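Side-chain contacts in Rab GDP dissociation inhibitor alpha (Naegleria fowleri, PDB 6C87), which probably binds prenylated Rab GTPases in their GDP-bound state, slows release of the nucleotide and shuttles them between membranes and cytosol: residues 87-90 / 95-98; 153-158 / 170-175; 195-200 / 329-334; 413-418 / 422-427. All coordinates share one frame; numbering follows the deposited sequence.

Contacts 1, 2 and 3 are buried, and contact 4 is partly buried with Lys-413 exposed to solvent. Contacts 1 and 4 lie nearest the centre of the chain and touch each other. Lys-87 NZ makes a salt bridge to Asp-416 OD1 and a probable hydrogen bond to Thr-418 O, and Leu-95 packs on Ala-425. Contacts 1 and 3 reach the same mixed sheet and meet where Phe-88 packs on Gln-329. Contact 2 lies farthest out, its centre about 28 Å from the chain centre, in the helical part. Contact 1 is aliphatic with one bridging water. Contact 2 turns on a tyrosine hydroxyl, contact 3 on loose apolar packing beside an imidazole-amide contact, and contact 4 on carboxylates.

Contact 1. Residues 87-90 / 95-98; sequences KFLM and LVKI
Strand 89-90 and the first turn of helix 94-102 come closest at Leu-89 and Val-96, whose CA atoms are 7.0 Å apart. No direct hydrogen bond joins the two segments. The contact is carried by Leu-89, which points toward the helix. CG stands anti to the carbonyl carbon (chi1 -64°), and the turn about the next bond brings CD2 toward the helix. Leu-89 CD2 lies 3.7 Å from Leu-95 CD2 and equally far from Val-96 CG2. Both pairs cross at a slant. Val-96 CG2 also rests 3.5 Å from the backbone oxygen Met-90 O. The polar link is made by water 1. It donates to Met-90 O at 2.9 Å and accepts from Val-96 N at 2.9 Å. Val-96 N lies in the first turn of the helix, where backbone N-H groups lack an acceptor one turn earlier. Beyond the contact, Leu-95 packs on Phe-421 and on Leu-22 of helix 22-33, and Leu-89 pairs through its backbone with Val-235. The contact thus joins the edge of the mixed sheet to the start of a helix. Its chemistry implies that methyl packing closes the interface, while one water satisfies the two backbone groups facing each other across it.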
loop_
_atom_site.group_PDB
_atom_site.type_symbol
_atom_site.label_atom_id
_atom_site.label_comp_id
_atom_site.label_asym_id
_atom_site.label_seq_id
_atom_site.Cartn_x
_atom_site.Cartn_y
_atom_site.Cartn_z
ATOM N N LYS A 87 -21.748 -17.790 14.483
ATOM C CA LYS A 87 -20.509 -17.093 14.805
ATOM C C LYS A 87 -20.820 -15.626 15.067
ATOM O O LYS A 87 -21.690 -15.035 14.420
ATOM C CB LYS A 87 -19.466 -17.211 13.677
ATOM C CG LYS A 87 -18.946 -18.621 13.405
ATOM C CD LYS A 87 -18.152 -18.659 12.090
ATOM C CE LYS A 87 -17.564 -20.043 11.795
ATOM N NZ LYS A 87 -16.275 -20.307 12.508
ATOM N N PHE A 88 -20.114 -15.047 16.025
ATOM C CA PHE A 88 -20.241 -13.631 16.313
ATOM C C PHE A 88 -19.253 -12.833 15.468
ATOM O O PHE A 88 -18.230 -13.349 15.009
ATOM C CB PHE A 88 -19.985 -13.363 17.798
ATOM C CG PHE A 88 -21.072 -13.861 18.704
ATOM C CD1 PHE A 88 -22.402 -13.805 18.314
ATOM C CD2 PHE A 88 -20.765 -14.386 19.945
ATOM C CE1 PHE A 88 -23.401 -14.254 19.154
ATOM C CE2 PHE A 88 -21.761 -14.839 20.789
ATOM C CZ PHE A 88 -23.078 -14.768 20.399
ATOM N N LEU A 89 -19.569 -11.559 15.260
ATOM C CA LEU A 89 -18.658 -10.663 14.566
ATOM C C LEU A 89 -17.966 -9.772 15.590
ATOM O O LEU A 89 -18.627 -9.121 16.408
ATOM C CB LEU A 89 -19.391 -9.803 13.534
ATOM C CG LEU A 89 -20.067 -10.477 12.335
ATOM C CD1 LEU A 89 -21.515 -10.897 12.650
ATOM C CD2 LEU A 89 -19.996 -9.579 11.110
ATOM N N MET A 90 -16.636 -9.742 15.539
ATOM C CA MET A 90 -15.886 -8.724 16.263
ATOM C C MET A 90 -16.235 -7.366 15.665
ATOM O O MET A 90 -16.145 -7.174 14.448
ATOM C CB MET A 90 -14.388 -9.013 16.178
ATOM C CG MET A 90 -13.475 -7.888 16.638
ATOM S SD MET A 90 -13.563 -7.520 18.405
ATOM C CE MET A 90 -13.124 -9.101 19.129
ATOM N N LEU A 95 -14.321 -9.068 8.994
ATOM C CA LEU A 95 -15.566 -9.371 8.296
ATOM C C LEU A 95 -16.477 -8.153 8.239
ATOM O O LEU A 95 -17.079 -7.868 7.195
ATOM C CB LEU A 95 -16.276 -10.554 8.945
ATOM C CG LEU A 95 -17.592 -10.877 8.233
ATOM C CD1 LEU A 95 -17.326 -11.173 6.774
ATOM C CD2 LEU A 95 -18.285 -12.054 8.885
ATOM N N VAL A 96 -16.583 -7.419 9.345
ATOM C CA VAL A 96 -17.390 -6.202 9.346
ATOM C C VAL A 96 -16.887 -5.229 8.284
ATOM O O VAL A 96 -17.678 -4.554 7.610
ATOM C CB VAL A 96 -17.389 -5.568 10.751
ATOM C CG1 VAL A 96 -17.934 -4.153 10.705
ATOM C CG2 VAL A 96 -18.199 -6.422 11.718
ATOM N N LYS A 97 -15.563 -5.131 8.122
ATOM C CA LYS A 97 -15.018 -4.225 7.115
ATOM C C LYS A 97 -15.288 -4.727 5.701
ATOM O O LYS A 97 -15.617 -3.935 4.809
ATOM C CB LYS A 97 -13.519 -4.014 7.346
ATOM C CG LYS A 97 -13.228 -3.106 8.537
ATOM C CD LYS A 97 -11.745 -2.855 8.750
ATOM C CE LYS A 97 -11.533 -1.932 9.939
ATOM N NZ LYS A 97 -10.127 -1.468 10.057
ATOM N N ILE A 98 -15.187 -6.041 5.479
ATOM C CA ILE A 98 -15.484 -6.586 4.158
ATOM C C ILE A 98 -16.959 -6.399 3.823
ATOM O O ILE A 98 -17.311 -6.024 2.698
ATOM C CB ILE A 98 -15.088 -8.068 4.088
ATOM C CG1 ILE A 98 -13.614 -8.254 4.432
ATOM C CG2 ILE A 98 -15.336 -8.603 2.693
ATOM C CD1 ILE A 98 -13.205 -9.723 4.516
HETATM O O HOH W 1 -15.820 -8.543 11.956
#

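Contact 2. Residues 153-158 / 170-175; sequences VSYLYD and FDCSKD
Tyr-155 of helix 143-157 meets Phe-170 and Cys-172 with its hydroxyl end. The contacts between the segments are van der Waals ones around this end. Tyr-155 OH lies 3.2 Å from Phe-170 CB and 3.7 Å from Cys-172 SG. The apolar pair is Tyr-155 CZ with Phe-170 CB, 4.3 Å apart. Tyr-155 CG is anti to its own backbone N (chi1 164°), which carries the ring out from the helix toward 170-175. The Tyr-155 and Phe-170 side chains cross at about a right angle. The Phe-170 ring itself goes on to an edge-to-face contact with Tyr-183.

No hydrogen bond joins the two segments; the polar bonds here lie within 170-175 or run to the loop between. The Tyr-155 hydroxyl is hydrogen-bonded to His-167 O, in the loop that leads to Phe-170. Within 170-175, Asp-171 N donates to Asp-175 OD2 at 3.0 Å, meeting this oxygen from above the carboxylate plane. Asp-171 O accepts from both Lys-174 N and Asp-175 N, so the bend from Asp-171 to Asp-175 is closed on itself.

Around these groups, Cys-172 packs on Ile-180, and on Leu-213 and Ile-216 of helix 212-229. Tyr-155 also touches Ile-180. The arrangement is a long loop folded back on the helix it leaves, bonded to the Tyr-155 hydroxyl on the way. It belongs to the helical part of the GDI fold, where helices 143-157, 177-184 and 212-229 pack together.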
loop_
_atom_site.group_PDB
_atom_site.type_symbol
_atom_site.label_atom_id
_atom_site.label_comp_id
_atom_site.label_asym_id
_atom_site.label_seq_id
_atom_site.Cartn_x
_atom_site.Cartn_y
_atom_site.Cartn_z
ATOM N N VAL A 153 -0.216 -6.998 31.916
ATOM C CA VAL A 153 -1.246 -6.323 31.136
ATOM C C VAL A 153 -1.060 -4.816 31.197
ATOM O O VAL A 153 -1.316 -4.112 30.211
ATOM C CB VAL A 153 -2.649 -6.758 31.603
ATOM C CG1 VAL A 153 -3.732 -5.880 30.977
ATOM C CG2 VAL A 153 -2.886 -8.223 31.252
ATOM N N SER A 154 -0.607 -4.293 32.343
ATOM C CA SER A 154 -0.280 -2.872 32.427
ATOM C C SER A 154 0.796 -2.498 31.416
ATOM O O SER A 154 0.710 -1.452 30.759
ATOM C CB SER A 154 0.167 -2.516 33.844
ATOM O OG SER A 154 -0.844 -1.812 34.546
ATOM N N TYR A 155 1.823 -3.340 31.282
ATOM C CA TYR A 155 2.895 -3.065 30.330
ATOM C C TYR A 155 2.390 -3.068 28.892
ATOM O O TYR A 155 2.801 -2.225 28.087
ATOM C CB TYR A 155 4.034 -4.074 30.506
ATOM C CG TYR A 155 4.992 -4.124 29.331
ATOM C CD1 TYR A 155 5.878 -3.079 29.074
ATOM C CD2 TYR A 155 5.022 -5.232 28.488
ATOM C CE1 TYR A 155 6.749 -3.129 27.995
ATOM C CE2 TYR A 155 5.892 -5.292 27.412
ATOM C CZ TYR A 155 6.751 -4.240 27.172
ATOM O OH TYR A 155 7.615 -4.304 26.108
ATOM N N LEU A 156 1.505 -4.008 28.546
ATOM C CA LEU A 156 1.055 -4.118 27.159
ATOM C C LEU A 156 0.153 -2.954 26.765
ATOM O O LEU A 156 0.273 -2.422 25.655
ATOM C CB LEU A 156 0.353 -5.459 26.933
ATOM C CG LEU A 156 1.250 -6.683 27.149
ATOM C CD1 LEU A 156 0.452 -7.979 27.101
ATOM C CD2 LEU A 156 2.401 -6.709 26.150
ATOM N N TYR A 157 -0.737 -2.525 27.662
ATOM C CA TYR A 157 -1.617 -1.410 27.336
ATOM C C TYR A 157 -0.872 -0.081 27.342
ATOM O O TYR A 157 -1.301 0.861 26.669
ATOM C CB TYR A 157 -2.796 -1.356 28.308
ATOM N N ASP A 158 0.240 0.015 28.070
ATOM C CA ASP A 158 1.053 1.222 28.076
ATOM C C ASP A 158 2.112 1.226 26.984
ATOM O O ASP A 158 2.839 2.215 26.856
ATOM C CB ASP A 158 1.733 1.411 29.434
ATOM C CG ASP A 158 0.779 1.895 30.497
ATOM O OD1 ASP A 158 -0.405 2.108 30.170
ATOM O OD2 ASP A 158 1.212 2.082 31.651
ATOM N N PHE A 170 12.009 -4.270 25.584
ATOM C CA PHE A 170 11.424 -5.109 24.550
ATOM C C PHE A 170 11.068 -4.263 23.336
ATOM O O PHE A 170 10.619 -3.120 23.474
ATOM C CB PHE A 170 10.172 -5.823 25.064
ATOM C CG PHE A 170 10.461 -6.954 26.004
ATOM C CD1 PHE A 170 10.936 -8.164 25.529
ATOM C CD2 PHE A 170 10.247 -6.809 27.367
ATOM C CE1 PHE A 170 11.199 -9.207 26.395
ATOM C CE2 PHE A 170 10.505 -7.850 28.240
ATOM C CZ PHE A 170 10.980 -9.050 27.754
ATOM N N ASP A 171 11.272 -4.825 22.148
ATOM C CA ASP A 171 10.842 -4.221 20.889
ATOM C C ASP A 171 9.746 -5.125 20.333
ATOM O O ASP A 171 10.022 -6.106 19.639
ATOM C CB ASP A 171 11.996 -4.071 19.901
ATOM C CG ASP A 171 11.566 -3.427 18.585
ATOM O OD1 ASP A 171 12.442 -3.188 17.725
ATOM O OD2 ASP A 171 10.361 -3.129 18.418
ATOM N N CYS A 172 8.493 -4.776 20.628
ATOM C CA CYS A 172 7.376 -5.638 20.269
ATOM C C CYS A 172 7.146 -5.713 18.766
ATOM O O CYS A 172 6.412 -6.598 18.313
ATOM C CB CYS A 172 6.115 -5.160 20.985
ATOM S SG CYS A 172 6.263 -5.208 22.793
ATOM N N SER A 173 7.750 -4.816 17.986
ATOM C CA SER A 173 7.719 -4.957 16.535
ATOM C C SER A 173 8.552 -6.145 16.069
ATOM O O SER A 173 8.288 -6.700 14.997
ATOM C CB SER A 173 8.207 -3.674 15.869
ATOM O OG SER A 173 9.466 -3.294 16.389
ATOM N N LYS A 174 9.572 -6.528 16.833
ATOM C CA LYS A 174 10.430 -7.660 16.499
ATOM C C LYS A 174 10.322 -8.826 17.472
ATOM O O LYS A 174 10.309 -9.980 17.038
ATOM C CB LYS A 174 11.895 -7.201 16.421
ATOM N N ASP A 175 10.251 -8.561 18.777
ATOM C CA ASP A 175 10.160 -9.625 19.773
ATOM C C ASP A 175 8.787 -10.289 19.745
ATOM O O ASP A 175 7.776 -9.664 19.415
ATOM C CB ASP A 175 10.444 -9.087 21.177
ATOM C CG ASP A 175 11.881 -8.642 21.355
ATOM O OD1 ASP A 175 12.766 -9.192 20.667
ATOM O OD2 ASP A 175 12.127 -7.752 22.195
#

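Contact 3. Residues 195-200 / 329-334; sequences GHAVAL and QIIFPQ
Ala-197 and Ile-331 form the apolar centre of this contact. Ala-197 CB lies 4.4 Å from Ile-331 CG1, and the CA of the same alanine is 4.3 Å from that carbon. The other branch, Ile-331 CG2, sits 4.3 Å from the backbone oxygen His-196 O. The isoleucine points toward the helix and straddles the step from His-196 to Ala-197. The spacing is loose, and no hydrogen bond joins the segments. The second meeting is between the His-196 ring and the Gln-334 amide. Gln-334 NE2 lies 4.0 Å from His-196 CE1, near the ring plane and at its edge. The ring and amide planes are turned 74° apart. Gln-334 CG sits between its backbone N and carbonyl carbon (chi1 67°), and the chain beyond is extended, so the amide reaches back to the imidazole.

In the fold, this is where helix 188-198 packs on the mixed sheet through strand 328-332. A wider, pi-type turn lies at 195-198 in the helix. Strand 328-332 runs between strands 111-121 and 343-349, and its Ile-331 also touches Tyr-344.

A second shell fixes the imidazole. His-196 ND1 is hydrogen-bonded to Asp-342 OD2, and NE2 to Asp-204 OD1. With a carboxylate at each nitrogen the ring's rotation is set, and a positive charge on it would probably be stabilised. Asp-342 serves both sides of the contact, because its OD1 accepts from Gln-334 N. Farther out, Ala-197 and Val-198 both touch Val-128.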
loop_
_atom_site.group_PDB
_atom_site.type_symbol
_atom_site.label_atom_id
_atom_site.label_comp_id
_atom_site.label_asym_id
_atom_site.label_seq_id
_atom_site.Cartn_x
_atom_site.Cartn_y
_atom_site.Cartn_z
ATOM N N GLY A 195 -4.738 -14.789 25.549
ATOM C CA GLY A 195 -4.483 -15.171 24.178
ATOM C C GLY A 195 -5.702 -15.706 23.458
ATOM O O GLY A 195 -5.894 -15.422 22.269
ATOM N N HIS A 196 -6.536 -16.480 24.155
ATOM C CA HIS A 196 -7.669 -17.139 23.513
ATOM C C HIS A 196 -8.967 -16.353 23.642
ATOM O O HIS A 196 -9.747 -16.297 22.691
ATOM C CB HIS A 196 -7.867 -18.550 24.083
ATOM C CG HIS A 196 -6.714 -19.474 23.834
ATOM N ND1 HIS A 196 -6.851 -20.679 23.182
ATOM C CD2 HIS A 196 -5.404 -19.373 24.160
ATOM C CE1 HIS A 196 -5.675 -21.278 23.114
ATOM N NE2 HIS A 196 -4.779 -20.504 23.698
ATOM N N ALA A 197 -9.219 -15.732 24.789
ATOM C CA ALA A 197 -10.481 -15.036 24.996
ATOM C C ALA A 197 -10.422 -13.559 24.623
ATOM O O ALA A 197 -11.468 -12.981 24.304
ATOM C CB ALA A 197 -10.935 -15.171 26.457
ATOM N N VAL A 198 -9.239 -12.936 24.654
ATOM C CA VAL A 198 -9.113 -11.528 24.282
ATOM C C VAL A 198 -8.583 -11.377 22.861
ATOM O O VAL A 198 -9.213 -10.729 22.018
ATOM C CB VAL A 198 -8.199 -10.761 25.254
ATOM C CG1 VAL A 198 -8.123 -9.308 24.833
ATOM C CG2 VAL A 198 -8.695 -10.880 26.677
ATOM N N ALA A 199 -7.413 -11.954 22.593
ATOM C CA ALA A 199 -6.780 -11.829 21.285
ATOM C C ALA A 199 -7.321 -12.823 20.265
ATOM O O ALA A 199 -7.038 -12.671 19.072
ATOM C CB ALA A 199 -5.264 -11.984 21.425
ATOM N N LEU A 200 -8.075 -13.832 20.715
ATOM C CA LEU A 200 -8.828 -14.761 19.867
ATOM C C LEU A 200 -7.940 -15.719 19.076
ATOM O O LEU A 200 -8.324 -16.184 18.002
ATOM C CB LEU A 200 -9.765 -14.010 18.912
ATOM C CG LEU A 200 -10.773 -13.074 19.575
ATOM C CD1 LEU A 200 -11.888 -12.754 18.591
ATOM C CD2 LEU A 200 -11.326 -13.647 20.892
ATOM N N GLN A 329 -20.876 -14.734 24.511
ATOM C CA GLN A 329 -19.729 -15.495 24.035
ATOM C C GLN A 329 -19.076 -16.183 25.232
ATOM O O GLN A 329 -18.831 -15.539 26.259
ATOM C CB GLN A 329 -18.725 -14.571 23.343
ATOM C CG GLN A 329 -17.457 -15.254 22.852
ATOM C CD GLN A 329 -17.659 -15.999 21.545
ATOM O OE1 GLN A 329 -18.334 -17.027 21.501
ATOM N NE2 GLN A 329 -17.048 -15.494 20.475
ATOM N N ILE A 330 -18.788 -17.482 25.099
ATOM C CA ILE A 330 -18.158 -18.271 26.159
ATOM C C ILE A 330 -17.025 -19.091 25.557
ATOM O O ILE A 330 -17.270 -19.950 24.703
ATOM C CB ILE A 330 -19.163 -19.203 26.856
ATOM C CG1 ILE A 330 -20.486 -18.476 27.123
ATOM C CG2 ILE A 330 -18.564 -19.728 28.160
ATOM C CD1 ILE A 330 -21.547 -19.348 27.715
ATOM N N ILE A 331 -15.797 -18.855 26.027
ATOM C CA ILE A 331 -14.597 -19.538 25.536
ATOM C C ILE A 331 -14.130 -20.577 26.549
ATOM O O ILE A 331 -14.080 -20.305 27.755
ATOM C CB ILE A 331 -13.476 -18.531 25.226
ATOM C CG1 ILE A 331 -13.997 -17.440 24.292
ATOM C CG2 ILE A 331 -12.272 -19.233 24.615
ATOM C CD1 ILE A 331 -14.550 -17.993 23.003
ATOM N N PHE A 332 -13.794 -21.773 26.060
ATOM C CA PHE A 332 -13.239 -22.857 26.872
ATOM C C PHE A 332 -11.837 -23.176 26.367
ATOM O O PHE A 332 -11.673 -24.002 25.455
ATOM C CB PHE A 332 -14.142 -24.090 26.818
ATOM C CG PHE A 332 -15.486 -23.876 27.447
ATOM C CD1 PHE A 332 -16.482 -23.197 26.764
ATOM C CD2 PHE A 332 -15.759 -24.349 28.721
ATOM C CE1 PHE A 332 -17.728 -22.984 27.340
ATOM C CE2 PHE A 332 -17.005 -24.141 29.298
ATOM C CZ PHE A 332 -17.991 -23.455 28.604
ATOM N N PRO A 333 -10.798 -22.543 26.918
ATOM C CA PRO A 333 -9.434 -22.773 26.409
ATOM C C PRO A 333 -8.987 -24.225 26.569
ATOM O O PRO A 333 -9.294 -24.888 27.561
ATOM C CB PRO A 333 -8.577 -21.817 27.248
ATOM C CG PRO A 333 -9.549 -20.785 27.770
ATOM C CD PRO A 333 -10.833 -21.519 27.977
ATOM N N GLN A 334 -8.240 -24.715 25.577
ATOM C CA GLN A 334 -7.870 -26.125 25.584
ATOM C C GLN A 334 -7.016 -26.475 26.800
ATOM O O GLN A 334 -7.161 -27.561 27.376
ATOM C CB GLN A 334 -7.148 -26.492 24.285
ATOM C CG GLN A 334 -5.785 -25.866 24.082
ATOM C CD GLN A 334 -5.334 -25.915 22.634
ATOM O OE1 GLN A 334 -4.418 -26.662 22.280
ATOM N NE2 GLN A 334 -5.936 -25.076 21.799
#

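Contact 4. Residues 413-418 / 422-427; sequences KSYDAT and ESCAVD
With CG of Asp-416 and OG of Ser-423 both lying between backbone N and carbonyl carbon (chi1 64° and 70°), the two polar ends meet. This is a strand-loop-helix connection of the Rossmann-like part of the fold. After strand 409-411, an outermost strand of the parallel sheet, the loop runs on, and helix 422-436 turns back along it.

Ser-423 OG donates to Asp-416 OD2 at 2.6 Å, approaching from above the carboxylate plane. The other oxygen, Asp-416 OD1, accepts a hydrogen bond from Thr-418 OG1 at 2.7 Å, on the syn side but tilted out of the carboxylate plane. Lys-87 is its second partner. These partners hold the carboxylate in place and probably favour its charged form.

Two waters complete the join. Water 2 accepts from Asp-416 N and donates to Ser-423 OG. Water 3 accepts from Ser-423 N and donates to Thr-418 OG1.

Farther along, Lys-413 N donates to Asp-427 OD2 at 2.9 Å with an almost straight bond of 169°. This oxygen too is met on the syn side, with the donor somewhat out of plane. The lysine's aliphatic chain runs past the carboxylate, and its NZ remains 5.2 Å from Asp-427 OD1, too far for a salt bridge.

Between these polar ends lies a sulfur-aromatic contact, with Tyr-415 OH held by Thr-23 N. Cys-424 SG stands at the ring edge, 4.0 Å from Tyr-415 CE1.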
loop_
_atom_site.group_PDB
_atom_site.type_symbol
_atom_site.label_atom_id
_atom_site.label_comp_id
_atom_site.label_asym_id
_atom_site.label_seq_id
_atom_site.Cartn_x
_atom_site.Cartn_y
_atom_site.Cartn_z
ATOM N N LYS A 413 -12.779 -22.968 2.483
ATOM C CA LYS A 413 -12.615 -23.921 3.565
ATOM C C LYS A 413 -13.933 -24.119 4.297
ATOM O O LYS A 413 -14.793 -23.233 4.319
ATOM C CB LYS A 413 -11.541 -23.448 4.543
ATOM C CG LYS A 413 -10.151 -23.403 3.939
ATOM C CD LYS A 413 -9.129 -22.891 4.934
ATOM C CE LYS A 413 -7.752 -22.855 4.303
ATOM N NZ LYS A 413 -6.746 -22.279 5.227
ATOM N N SER A 414 -14.102 -25.309 4.871
ATOM C CA SER A 414 -15.221 -25.527 5.773
ATOM C C SER A 414 -15.086 -24.622 6.992
ATOM O O SER A 414 -13.982 -24.252 7.403
ATOM C CB SER A 414 -15.275 -26.986 6.210
ATOM O OG SER A 414 -15.382 -27.840 5.083
ATOM N N TYR A 415 -16.215 -24.304 7.609
ATOM C CA TYR A 415 -16.178 -23.416 8.759
ATOM C C TYR A 415 -15.648 -24.174 9.972
ATOM O O TYR A 415 -16.107 -25.280 10.278
ATOM C CB TYR A 415 -17.564 -22.831 9.021
ATOM C CG TYR A 415 -18.046 -22.024 7.845
ATOM C CD1 TYR A 415 -17.480 -20.794 7.554
ATOM C CD2 TYR A 415 -19.051 -22.500 7.013
ATOM C CE1 TYR A 415 -17.901 -20.051 6.466
ATOM C CE2 TYR A 415 -19.486 -21.763 5.928
ATOM C CZ TYR A 415 -18.905 -20.538 5.652
ATOM O OH TYR A 415 -19.325 -19.792 4.564
ATOM N N ASP A 416 -14.673 -23.577 10.655
ATOM C CA ASP A 416 -14.093 -24.199 11.832
ATOM C C ASP A 416 -15.018 -23.998 13.028
ATOM O O ASP A 416 -16.079 -23.366 12.933
ATOM C CB ASP A 416 -12.678 -23.663 12.073
ATOM C CG ASP A 416 -12.633 -22.163 12.398
ATOM O OD1 ASP A 416 -13.639 -21.577 12.854
ATOM O OD2 ASP A 416 -11.570 -21.550 12.160
ATOM N N ALA A 417 -14.600 -24.543 14.174
ATOM C CA ALA A 417 -15.451 -24.593 15.358
ATOM C C ALA A 417 -15.608 -23.244 16.052
ATOM O O ALA A 417 -16.547 -23.082 16.839
ATOM C CB ALA A 417 -14.895 -25.611 16.353
ATOM N N THR A 418 -14.731 -22.280 15.785
ATOM C CA THR A 418 -14.793 -21.006 16.487
ATOM C C THR A 418 -16.151 -20.341 16.294
ATOM O O THR A 418 -16.796 -20.469 15.247
ATOM C CB THR A 418 -13.687 -20.060 16.006
ATOM O OG1 THR A 418 -13.956 -19.633 14.661
ATOM C CG2 THR A 418 -12.333 -20.764 16.049
ATOM N N GLU A 422 -13.257 -14.401 12.356
ATOM C CA GLU A 422 -11.953 -13.998 11.817
ATOM C C GLU A 422 -11.407 -15.007 10.806
ATOM O O GLU A 422 -10.919 -14.631 9.733
ATOM C CB GLU A 422 -10.938 -13.808 12.935
ATOM C CG GLU A 422 -9.780 -12.954 12.493
ATOM C CD GLU A 422 -8.641 -12.968 13.476
ATOM O OE1 GLU A 422 -7.592 -12.362 13.168
ATOM O OE2 GLU A 422 -8.791 -13.594 14.545
ATOM N N SER A 423 -11.450 -16.295 11.142
ATOM C CA SER A 423 -10.887 -17.283 10.230
ATOM C C SER A 423 -11.702 -17.367 8.941
ATOM O O SER A 423 -11.142 -17.601 7.861
ATOM C CB SER A 423 -10.774 -18.636 10.940
ATOM O OG SER A 423 -12.038 -19.212 11.187
ATOM N N CYS A 424 -13.018 -17.157 9.025
ATOM C CA CYS A 424 -13.811 -17.057 7.806
ATOM C C CYS A 424 -13.407 -15.838 6.974
ATOM O O CYS A 424 -13.285 -15.928 5.745
ATOM C CB CYS A 424 -15.298 -17.014 8.163
ATOM S SG CYS A 424 -16.362 -16.386 6.860
ATOM N N ALA A 425 -13.170 -14.693 7.628
ATOM C CA ALA A 425 -12.747 -13.490 6.908
ATOM C C ALA A 425 -11.372 -13.668 6.275
ATOM O O ALA A 425 -11.136 -13.206 5.149
ATOM C CB ALA A 425 -12.749 -12.281 7.845
ATOM N N VAL A 426 -10.449 -14.328 6.984
ATOM C CA VAL A 426 -9.134 -14.616 6.414
ATOM C C VAL A 426 -9.278 -15.484 5.166
ATOM O O VAL A 426 -8.566 -15.291 4.171
ATOM C CB VAL A 426 -8.219 -15.263 7.477
ATOM C CG1 VAL A 426 -6.975 -15.849 6.851
ATOM C CG2 VAL A 426 -7.823 -14.234 8.532
ATOM N N ASP A 427 -10.209 -16.446 5.190
ATOM C CA ASP A 427 -10.446 -17.271 4.006
ATOM C C ASP A 427 -11.004 -16.447 2.846
ATOM O O ASP A 427 -10.598 -16.643 1.694
ATOM C CB ASP A 427 -11.392 -18.425 4.340
ATOM C CG ASP A 427 -11.402 -19.500 3.267
ATOM O OD1 ASP A 427 -10.372 -19.651 2.576
ATOM O OD2 ASP A 427 -12.430 -20.198 3.115
HETATM O O HOH W 2 -14.228 -20.646 9.675
HETATM O O HOH W 3 -12.200 -17.153 13.795
#